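Local coordinates for protein VMB-1 (Vibrio alginolyticus, PDB 6JV4) that probably hydrolyses beta-lactam antibiotics as a zinc-dependent subclass B1 metallo-beta-lactamase, giving substituted beta-amino acids, at residues Cys163-Leu168 against Asn186-Val191; Ser167-Asn172 against His205-Asp210. One frame throughout, in Å; residues are numbered along the deposited sequence.

Contact 1 of 2, residues Cys163-Leu168 against Asn186-Val191; sequences CFVKSL and NSMQKV. With ZN (zinc ion), chain F.
Phe164 is the bump of this contact, and the hollow that takes it is formed by Ser187, Met188 and Val191 along one flank of helix 184-194. With CG anti to its backbone N (chi1 -178°), the ring leaves the loop and reaches far end first toward the helix. Its edge meets Ser187, whose CB lies near the ring plane, 3.6 Å from Phe164 CZ. Met188 and Val191 approach obliquely from opposite sides of that plane: Met188 CE comes to 3.3 Å from Phe164 CE2, and Val191 CG2 to 3.7 Å from the same carbon.

Met188 provides the returning bump. Bends at chi2 (59°) and chi3 carry its tip back past the ring, so that the two side chains run by each other in opposite directions. The sulfur makes an oblique Met-aromatic contact, with SD 4.6 Å from the Phe164 ring centroid. Beyond it, the methyl CE presses into the angle between ring and backbone, 3.3 Å from Phe164 O, and brushes Val165 CG2 at 4.1 Å as the two side chains cross at about a right angle. Outside the pair, Trp184 stacks on the Phe164 ring and donates NE1 to Phe164 O, while Val165 continues the packing onto helix 212-226.

No hydrogen bond links the two segments: Phe164 O is taken by Trp184, and Ser187 OG bonds to Ala142 O. A buried, largely apolar fit with one sulfur in it therefore joins them by van der Waals and Met-aromatic packing, starting one residue after the zinc ligand Cys163.

Contact 2 of 2, residues Ser167-Asn172 against His205-Asp210; sequences SLKNKN and HGEVGD. With ZN (zinc ion), chain F.
Ser167 packs its CB against the backbone of the opposite loop, 3.7 Å from His205 O and 4.0 Å from the bare Gly206 CA. The backbones come nearest here too, with the CA atoms of Ser167 and Gly206 5.3 Å apart.

Polar links across the interface pass through water. One molecule accepts from Ser167 N and donates to both His205 O, at 2.9 Å, and Asn170 OD1; a second accepts from Leu168 N and donates to Glu207 O at 2.7 Å. Ser167 to Asn170 form a type I beta turn, closed by Asn170 N to Ser167 O, and within it Asn170 OD1 faces back toward Ser167.

The electrostatic component is looser. With Lys169 CG opposite the carbonyl carbon (chi1 -69°), its extended chain crosses that of Glu207 and brings CD to 3.7 Å from Glu207 OE1, but Lys169 NZ stays 4.1 Å from that oxygen, beyond a salt bridge.

His205 binds zinc through NE2 and donates ND1 to Gly37 O of strand 36-45. Val208 packs on strand 200-203, and the Asp210 side chain caps a backbone N in the turn leading into helix 212-226, which Leu168 touches and whose His216 bonds to Asn170 O.

In the fold
Contacts 1 and 2 grow from one loop after strand 158-162, share Ser167 and Leu168, and have centres 11 Å apart. Each carries a ligand of the same zinc ion: Cys163 SG and His205 NE2, 3.4 Å from each other, bind it together with Asp86. Contact 1 is buried, its Phe164 side chain about 5 Å from that of His144, which binds the other zinc with His82 and His84. Contact 2 is at the surface, where a citric acid molecule, probably from crystallisation, lies about 3 Å from the side chain of His205. One loop thus packs against helix 184-194 in contact 1 and against the segment bearing His205 in contact 2.

Contact 1 of 2, residues Cys163-Leu168 against Asn186-Val191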
loop_
_atom_site.group_PDB
_atom_site.type_symbol
_atom_site.label_atom_id
_atom_site.label_comp_id
_atom_site.label_asym_id
_atom_site.label_seq_id
_atom_site.Cartn_x
_atom_site.Cartn_y
_atom_site.Cartn_z
ATOM N N CYS A 163 3.875 -3.440 0.336
ATOM C CA CYS A 163 5.175 -4.117 0.156
ATOM C C CYS A 163 5.454 -5.190 1.201
ATOM O O CYS A 163 6.415 -5.933 1.030
ATOM C CB CYS A 163 6.286 -3.101 0.037
ATOM S SG CYS A 163 6.041 -2.162 -1.499
ATOM N N PHE A 164 4.613 -5.304 2.237
ATOM C CA PHE A 164 4.616 -6.424 3.187
ATOM C C PHE A 164 4.250 -7.734 2.498
ATOM O O PHE A 164 4.588 -8.826 3.094
ATOM C CB PHE A 164 3.582 -6.092 4.252
ATOM C CG PHE A 164 3.426 -7.072 5.381
ATOM C CD1 PHE A 164 4.406 -7.179 6.354
ATOM C CD2 PHE A 164 2.271 -7.834 5.489
ATOM C CE1 PHE A 164 4.255 -8.047 7.417
ATOM C CE2 PHE A 164 2.162 -8.757 6.517
ATOM C CZ PHE A 164 3.127 -8.834 7.501
ATOM N N VAL A 165 3.549 -7.682 1.370
ATOM C CA VAL A 165 3.141 -8.924 0.638
ATOM C C VAL A 165 3.850 -8.953 -0.720
ATOM O O VAL A 165 3.765 -7.982 -1.491
ATOM C CB VAL A 165 1.618 -9.042 0.489
ATOM C CG1 VAL A 165 1.215 -10.288 -0.280
ATOM C CG2 VAL A 165 0.953 -8.955 1.861
ATOM N N LYS A 166 4.526 -10.073 -0.995
ATOM C CA LYS A 166 5.175 -10.287 -2.308
ATOM C C LYS A 166 4.176 -10.975 -3.243
ATOM O O LYS A 166 3.225 -11.618 -2.794
ATOM C CB LYS A 166 6.424 -11.163 -2.139
ATOM C CG LYS A 166 7.429 -10.671 -1.111
ATOM C CD LYS A 166 7.903 -9.242 -1.355
ATOM C CE LYS A 166 8.748 -9.051 -2.591
ATOM N NZ LYS A 166 9.295 -7.666 -2.650
ATOM N N SER A 167 4.439 -10.892 -4.528
ATOM C CA SER A 167 3.609 -11.596 -5.511
ATOM C C SER A 167 3.941 -13.083 -5.450
ATOM O O SER A 167 5.003 -13.481 -4.992
ATOM C CB SER A 167 3.803 -11.050 -6.904
ATOM O OG SER A 167 5.069 -11.457 -7.404
ATOM N N LEU A 168 3.051 -13.885 -5.991
ATOM C CA LEU A 168 3.224 -15.345 -5.977
ATOM C C LEU A 168 4.484 -15.770 -6.727
ATOM O O LEU A 168 5.132 -16.765 -6.288
ATOM C CB LEU A 168 1.956 -15.986 -6.527
ATOM C CG LEU A 168 1.891 -17.483 -6.310
ATOM C CD1 LEU A 168 1.922 -17.808 -4.808
ATOM C CD2 LEU A 168 0.600 -17.994 -6.939
ATOM N N ASN A 186 6.033 -14.007 11.540
ATOM C CA ASN A 186 5.095 -13.851 12.673
ATOM C C ASN A 186 4.081 -12.748 12.324
ATOM O O ASN A 186 2.875 -12.911 12.514
ATOM C CB ASN A 186 5.811 -13.506 13.981
ATOM C CG ASN A 186 4.872 -13.530 15.169
ATOM O OD1 ASN A 186 4.168 -14.518 15.398
ATOM N ND2 ASN A 186 4.819 -12.444 15.921
ATOM N N SER A 187 4.553 -11.623 11.829
ATOM C CA SER A 187 3.631 -10.541 11.400
ATOM C C SER A 187 2.668 -11.077 10.349
ATOM O O SER A 187 1.489 -10.757 10.381
ATOM C CB SER A 187 4.448 -9.404 10.855
ATOM O OG SER A 187 5.318 -8.924 11.884
ATOM N N MET A 188 3.187 -11.844 9.395
ATOM C CA MET A 188 2.341 -12.427 8.323
ATOM C C MET A 188 1.276 -13.380 8.911
ATOM O O MET A 188 0.120 -13.382 8.382
ATOM C CB MET A 188 3.175 -13.144 7.266
ATOM C CG MET A 188 2.333 -13.518 6.028
ATOM S SD MET A 188 1.560 -12.075 5.208
ATOM C CE MET A 188 3.007 -11.255 4.586
ATOM N N GLN A 189 1.644 -14.177 9.910
ATOM C CA GLN A 189 0.663 -15.089 10.537
ATOM C C GLN A 189 -0.483 -14.282 11.125
ATOM O O GLN A 189 -1.637 -14.750 11.064
ATOM C CB GLN A 189 1.292 -16.011 11.569
ATOM C CG GLN A 189 0.344 -17.143 11.936
ATOM C CD GLN A 189 0.099 -18.073 10.778
ATOM O OE1 GLN A 189 1.028 -18.453 10.059
ATOM N NE2 GLN A 189 -1.142 -18.515 10.628
ATOM N N LYS A 190 -0.215 -13.088 11.707
ATOM C CA LYS A 190 -1.314 -12.243 12.241
ATOM C C LYS A 190 -2.282 -11.884 11.125
ATOM O O LYS A 190 -3.511 -11.922 11.331
ATOM C CB LYS A 190 -0.729 -11.012 12.939
ATOM C CG LYS A 190 0.073 -11.388 14.174
ATOM C CD LYS A 190 0.579 -10.185 14.900
ATOM C CE LYS A 190 1.432 -10.586 16.077
ATOM N NZ LYS A 190 2.320 -9.450 16.407
ATOM N N VAL A 191 -1.755 -11.539 9.946
ATOM C CA VAL A 191 -2.595 -11.164 8.784
ATOM C C VAL A 191 -3.367 -12.397 8.315
ATOM O O VAL A 191 -4.529 -12.269 8.019
ATOM C CB VAL A 191 -1.741 -10.518 7.686
ATOM C CG1 VAL A 191 -2.558 -10.242 6.437
ATOM C CG2 VAL A 191 -1.117 -9.252 8.221
HETATM ZN ZN ZN F . 7.992 -1.554 -2.657
#

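Contact 2 of 2, residues Ser167-Asn172 against His205-Asp210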
loop_
_atom_site.group_PDB
_atom_site.type_symbol
_atom_site.label_atom_id
_atom_site.label_comp_id
_atom_site.label_asym_id
_atom_site.label_seq_id
_atom_site.Cartn_x
_atom_site.Cartn_y
_atom_site.Cartn_z
ATOM N N SER A 167 4.439 -10.892 -4.528
ATOM C CA SER A 167 3.609 -11.596 -5.511
ATOM C C SER A 167 3.941 -13.083 -5.450
ATOM O O SER A 167 5.003 -13.481 -4.992
ATOM C CB SER A 167 3.803 -11.050 -6.904
ATOM O OG SER A 167 5.069 -11.457 -7.404
ATOM N N LEU A 168 3.051 -13.885 -5.991
ATOM C CA LEU A 168 3.224 -15.345 -5.977
ATOM C C LEU A 168 4.484 -15.770 -6.727
ATOM O O LEU A 168 5.132 -16.765 -6.288
ATOM C CB LEU A 168 1.956 -15.986 -6.527
ATOM C CG LEU A 168 1.891 -17.483 -6.310
ATOM C CD1 LEU A 168 1.922 -17.808 -4.808
ATOM C CD2 LEU A 168 0.600 -17.994 -6.939
ATOM N N LYS A 169 4.796 -15.092 -7.847
ATOM C CA LYS A 169 5.949 -15.472 -8.710
ATOM C C LYS A 169 7.263 -14.955 -8.141
ATOM O O LYS A 169 8.331 -15.448 -8.583
ATOM C CB LYS A 169 5.726 -14.956 -10.129
ATOM C CG LYS A 169 4.600 -15.666 -10.850
ATOM C CD LYS A 169 4.432 -15.192 -12.288
ATOM C CE LYS A 169 3.524 -16.131 -13.051
ATOM N NZ LYS A 169 3.671 -15.929 -14.512
ATOM N N ASN A 170 7.233 -14.097 -7.130
ATOM C CA ASN A 170 8.492 -13.584 -6.516
ATOM C C ASN A 170 9.308 -14.741 -5.945
ATOM O O ASN A 170 8.753 -15.575 -5.204
ATOM C CB ASN A 170 8.285 -12.588 -5.378
ATOM C CG ASN A 170 8.198 -11.177 -5.876
ATOM O OD1 ASN A 170 7.189 -10.805 -6.414
ATOM N ND2 ASN A 170 9.242 -10.392 -5.727
ATOM N N LYS A 171 10.610 -14.757 -6.237
ATOM C CA LYS A 171 11.535 -15.776 -5.709
ATOM C C LYS A 171 12.318 -15.226 -4.521
ATOM O O LYS A 171 12.989 -16.036 -3.890
ATOM C CB LYS A 171 12.492 -16.230 -6.819
ATOM C CG LYS A 171 11.771 -16.888 -7.987
ATOM C CD LYS A 171 11.046 -18.157 -7.543
ATOM C CE LYS A 171 10.493 -18.968 -8.705
ATOM N NZ LYS A 171 9.531 -18.158 -9.504
ATOM N N ASN A 172 12.212 -13.932 -4.223
ATOM C CA ASN A 172 12.927 -13.385 -3.055
ATOM C C ASN A 172 12.112 -12.220 -2.488
ATOM O O ASN A 172 11.049 -11.906 -3.028
ATOM C CB ASN A 172 14.330 -12.921 -3.440
ATOM C CG ASN A 172 14.312 -11.856 -4.502
ATOM O OD1 ASN A 172 13.730 -10.771 -4.365
ATOM N ND2 ASN A 172 14.920 -12.168 -5.635
ATOM N N HIS A 205 4.115 -4.878 -5.292
ATOM C CA HIS A 205 4.682 -5.086 -6.651
ATOM C C HIS A 205 4.144 -6.370 -7.241
ATOM O O HIS A 205 3.932 -7.330 -6.498
ATOM C CB HIS A 205 6.226 -5.135 -6.614
ATOM C CG HIS A 205 6.812 -3.976 -5.899
ATOM N ND1 HIS A 205 6.762 -2.707 -6.417
ATOM C CD2 HIS A 205 7.388 -3.840 -4.691
ATOM C CE1 HIS A 205 7.253 -1.847 -5.557
ATOM N NE2 HIS A 205 7.631 -2.496 -4.514
ATOM N N GLY A 206 4.038 -6.466 -8.569
ATOM C CA GLY A 206 3.607 -7.723 -9.186
ATOM C C GLY A 206 2.097 -7.952 -9.217
ATOM O O GLY A 206 1.315 -7.027 -9.009
ATOM N N GLU A 207 1.715 -9.157 -9.627
ATOM C CA GLU A 207 0.318 -9.509 -9.927
ATOM C C GLU A 207 -0.475 -9.667 -8.639
ATOM O O GLU A 207 0.003 -10.292 -7.668
ATOM C CB GLU A 207 0.189 -10.811 -10.729
ATOM C CG GLU A 207 0.678 -10.714 -12.144
ATOM C CD GLU A 207 0.817 -12.097 -12.781
ATOM O OE1 GLU A 207 1.978 -12.504 -13.076
ATOM O OE2 GLU A 207 -0.226 -12.775 -12.913
ATOM N N VAL A 208 -1.705 -9.217 -8.713
ATOM C CA VAL A 208 -2.706 -9.504 -7.652
ATOM C C VAL A 208 -2.922 -11.020 -7.633
ATOM O O VAL A 208 -2.778 -11.685 -8.681
ATOM C CB VAL A 208 -4.024 -8.753 -7.875
ATOM C CG1 VAL A 208 -3.769 -7.262 -7.959
ATOM C CG2 VAL A 208 -4.814 -9.229 -9.082
ATOM N N GLY A 209 -3.376 -11.519 -6.515
ATOM C CA GLY A 209 -3.747 -12.933 -6.389
ATOM C C GLY A 209 -4.667 -13.165 -5.218
ATOM O O GLY A 209 -5.439 -12.271 -4.871
ATOM N N ASP A 210 -4.672 -14.395 -4.758
ATOM C CA ASP A 210 -5.594 -14.830 -3.698
ATOM C C ASP A 210 -4.827 -14.891 -2.395
ATOM O O ASP A 210 -3.690 -14.412 -2.313
ATOM C CB ASP A 210 -6.247 -16.147 -4.103
ATOM C CG ASP A 210 -5.319 -17.331 -4.152
ATOM O OD1 ASP A 210 -4.150 -17.208 -3.814
ATOM O OD2 ASP A 210 -5.812 -18.420 -4.580
HETATM ZN ZN ZN F . 7.992 -1.554 -2.657
HETATM O O HOH W 1 6.239 -8.553 -5.169
HETATM O O HOH W 2 0.728 -12.874 -7.582
#